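Side-chain contact in acetyl-CoA acetyltransferase (Mycobacterium smegmatis, PDB 4EGV), which is a monomeric thiolase-like protein of type 1 that probably transfers acyl groups: residues L308-I313 and G410-Y415. Numbering follows the deposited sequence.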
ATOM      1  N   LEU A 308      -0.099  11.355  15.010  1.00 54.52           N
ATOM      2  CA  LEU A 308      -0.406  12.691  15.516  1.00 54.27           C
ATOM      3  C   LEU A 308       0.700  13.778  15.434  1.00 53.99           C
ATOM      4  O   LEU A 308       0.494  14.912  15.852  1.00 53.78           O
ATOM      5  CB  LEU A 308      -0.786  12.494  16.944  1.00 54.40           C
ATOM      6  CG  LEU A 308      -2.202  12.212  17.424  1.00 54.57           C
ATOM      7  CD1 LEU A 308      -3.356  12.552  16.529  1.00 54.14           C
ATOM      8  CD2 LEU A 308      -2.343  10.993  18.310  1.00 54.79           C
ATOM      9  N   GLU A 309       1.876  13.409  14.939  1.00 53.69           N
ATOM     10  CA  GLU A 309       3.011  14.322  14.822  1.00 53.29           C
ATOM     11  C   GLU A 309       3.026  15.021  13.456  1.00 52.33           C
ATOM     12  O   GLU A 309       3.667  16.052  13.291  1.00 51.91           O
ATOM     13  CB  GLU A 309       4.329  13.555  15.037  1.00 53.76           C
ATOM     14  CG  GLU A 309       4.695  13.226  16.506  1.00 56.85           C
ATOM     15  CD  GLU A 309       5.891  12.228  16.670  1.00 61.22           C
ATOM     16  OE1 GLU A 309       6.545  11.808  15.662  1.00 62.51           O
ATOM     17  OE2 GLU A 309       6.179  11.863  17.841  1.00 62.35           O
ATOM     18  N   ARG A 310       2.307  14.448  12.488  1.00 51.61           N
ATOM     19  CA  ARG A 310       2.318  14.887  11.077  1.00 50.74           C
ATOM     20  C   ARG A 310       1.783  16.292  10.886  1.00 50.60           C
ATOM     21  O   ARG A 310       0.745  16.641  11.450  1.00 50.59           O
ATOM     22  CB  ARG A 310       1.538  13.914  10.174  1.00 50.26           C
ATOM     23  CG  ARG A 310       2.102  12.550  10.150  1.00 48.70           C
ATOM     24  CD  ARG A 310       1.333  11.596   9.296  1.00 45.26           C
ATOM     25  NE  ARG A 310       1.812  10.250   9.589  1.00 41.84           N
ATOM     26  CZ  ARG A 310       1.281   9.123   9.151  1.00 39.54           C
ATOM     27  NH1 ARG A 310       0.229   9.128   8.335  1.00 37.23           N
ATOM     28  NH2 ARG A 310       1.834   7.994   9.539  1.00 38.37           N
ATOM     29  N   ALA A 311       2.495  17.078  10.075  1.00 50.48           N
ATOM     30  CA  ALA A 311       2.155  18.477   9.807  1.00 50.44           C
ATOM     31  C   ALA A 311       0.708  18.611   9.283  1.00 50.45           C
ATOM     32  O   ALA A 311      -0.063  19.457   9.717  1.00 49.49           O
ATOM     33  CB  ALA A 311       3.169  19.098   8.855  1.00 49.74           C
ATOM     34  N   ASP A 312       0.347  17.738   8.357  1.00 50.96           N
ATOM     35  CA  ASP A 312      -1.006  17.670   7.854  1.00 51.22           C
ATOM     36  C   ASP A 312      -1.474  16.226   7.929  1.00 50.25           C
ATOM     37  O   ASP A 312      -0.925  15.366   7.270  1.00 50.19           O
ATOM     38  CB  ASP A 312      -1.035  18.150   6.415  1.00 52.11           C
ATOM     39  CG  ASP A 312      -2.435  18.520   5.947  1.00 54.83           C
ATOM     40  OD1 ASP A 312      -3.413  18.312   6.714  1.00 55.63           O
ATOM     41  OD2 ASP A 312      -2.557  19.023   4.801  1.00 57.77           O
ATOM     42  N   ILE A 313      -2.481  15.956   8.744  1.00 49.08           N
ATOM     43  CA  ILE A 313      -3.010  14.605   8.844  1.00 48.28           C
ATOM     44  C   ILE A 313      -3.601  14.154   7.505  1.00 47.62           C
ATOM     45  O   ILE A 313      -3.536  12.973   7.169  1.00 47.42           O
ATOM     46  CB  ILE A 313      -4.020  14.454  10.021  1.00 48.20           C
ATOM     47  CG1 ILE A 313      -3.284  14.665  11.346  1.00 48.29           C
ATOM     48  CG2 ILE A 313      -4.658  13.064  10.039  1.00 47.74           C
ATOM     49  CD1 ILE A 313      -4.154  14.754  12.602  1.00 47.35           C
ATOM     50  N   GLY A 410       1.278   0.800   6.250  1.00 32.32           N
ATOM     51  CA  GLY A 410       0.754   1.086   7.583  1.00 33.79           C
ATOM     52  C   GLY A 410      -0.442   1.978   7.673  1.00 34.71           C
ATOM     53  O   GLY A 410      -1.405   1.722   7.073  1.00 34.65           O
ATOM     54  N   ILE A 411      -0.356   3.054   8.410  1.00 35.75           N
ATOM     55  CA  ILE A 411      -1.359   4.106   8.335  1.00 37.07           C
ATOM     56  C   ILE A 411      -0.879   5.233   7.446  1.00 36.84           C
ATOM     57  O   ILE A 411      -0.594   6.269   7.947  1.00 37.03           O
ATOM     58  CB  ILE A 411      -1.671   4.701   9.734  1.00 37.52           C
ATOM     59  CG1 ILE A 411      -1.988   3.600  10.733  1.00 38.39           C
ATOM     60  CG2 ILE A 411      -2.826   5.640   9.684  1.00 37.02           C
ATOM     61  CD1 ILE A 411      -3.124   2.670  10.328  1.00 38.69           C
ATOM     62  N   ALA A 412      -0.801   5.021   6.139  1.00 36.69           N
ATOM     63  CA  ALA A 412       0.069   5.822   5.242  1.00 36.66           C
ATOM     64  C   ALA A 412       1.477   6.036   5.807  1.00 36.46           C
ATOM     65  O   ALA A 412       2.060   7.073   5.555  1.00 36.78           O
ATOM     66  CB  ALA A 412      -0.570   7.154   4.879  1.00 36.35           C
ATOM     67  N   SER A 413       1.999   5.067   6.576  1.00 36.06           N
ATOM     68  CA  SER A 413       3.261   5.236   7.341  1.00 35.61           C
ATOM     69  C   SER A 413       4.476   5.020   6.455  1.00 34.63           C
ATOM     70  O   SER A 413       5.509   5.584   6.677  1.00 34.26           O
ATOM     71  CB  SER A 413       3.356   4.283   8.549  1.00 35.90           C
ATOM     72  OG  SER A 413       2.278   4.400   9.419  1.00 36.28           O
ATOM     73  N   LYS A 414       4.321   4.162   5.461  1.00 33.74           N
ATOM     74  CA  LYS A 414       5.413   3.670   4.655  1.00 32.59           C
ATOM     75  C   LYS A 414       5.007   3.595   3.184  1.00 31.63           C
ATOM     76  O   LYS A 414       3.903   3.171   2.846  1.00 31.27           O
ATOM     77  CB  LYS A 414       5.844   2.287   5.145  1.00 32.56           C
ATOM     78  CG  LYS A 414       6.907   2.293   6.184  1.00 33.76           C
ATOM     79  CD  LYS A 414       6.965   0.934   6.825  1.00 36.83           C
ATOM     80  CE  LYS A 414       8.024   0.848   7.933  1.00 37.86           C
ATOM     81  NZ  LYS A 414       8.499  -0.572   8.132  1.00 36.17           N
ATOM     82  N   TYR A 415       5.926   4.015   2.320  1.00 30.22           N
ATOM     83  CA  TYR A 415       5.729   3.952   0.892  1.00 28.57           C
ATOM     84  C   TYR A 415       6.998   3.580   0.120  1.00 27.44           C
ATOM     85  O   TYR A 415       8.072   4.106   0.344  1.00 25.97           O
ATOM     86  CB  TYR A 415       5.158   5.256   0.413  1.00 28.60           C
ATOM     87  CG  TYR A 415       4.218   5.080  -0.713  1.00 27.64           C
ATOM     88  CD1 TYR A 415       2.884   4.758  -0.468  1.00 27.32           C
ATOM     89  CD2 TYR A 415       4.644   5.275  -2.034  1.00 27.47           C
ATOM     90  CE1 TYR A 415       1.953   4.623  -1.516  1.00 29.11           C
ATOM     91  CE2 TYR A 415       3.738   5.146  -3.095  1.00 30.57           C
ATOM     92  CZ  TYR A 415       2.378   4.816  -2.827  1.00 29.47           C
ATOM     93  OH  TYR A 415       1.485   4.680  -3.864  1.00 27.86           O
TER
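Arg310 reaches end-on across to the backbone of the turn joining strands 402-409 and 414-421 of the thiolase fold, a beta hairpin within the large mixed sheet. The CA atoms of Arg310 and Ser413 are 10.4 Å apart, so the arginine must bridge the gap with its full length: its side chain is stretched out, with CD anti to CA and NE anti to CB. The terminal edge of the guanidinium then faces Ile411 O. Arg310 NH1 donates to Ile411 O at 3.0 Å with an N-H...O angle of 159°, and the oxygen lies only 5° out of the guanidinium plane. Arg310 NH2 adds a weak second bond to Ile411 O, 3.4 Å long and bent to 138°, making this a forked, uneven grip on one carbonyl. Ala412 CB comes within 4.1 Å of Arg310 NH1. Arg310 NE is held by Pro305 O, which helps to fix the rotation of the planar group. Arg310 O, at the other end of the residue, accepts a bond from Arg482, linking this loop to strand 482-487 of the additional C-terminal domain. Ser413 OG also lies at the guanidinium edge, 3.6 Å from Arg310 NH2 but not hydrogen-bonded to it; within the turn Ser413 OG accepts a hydrogen bond from Ile411 N at 3.1 Å.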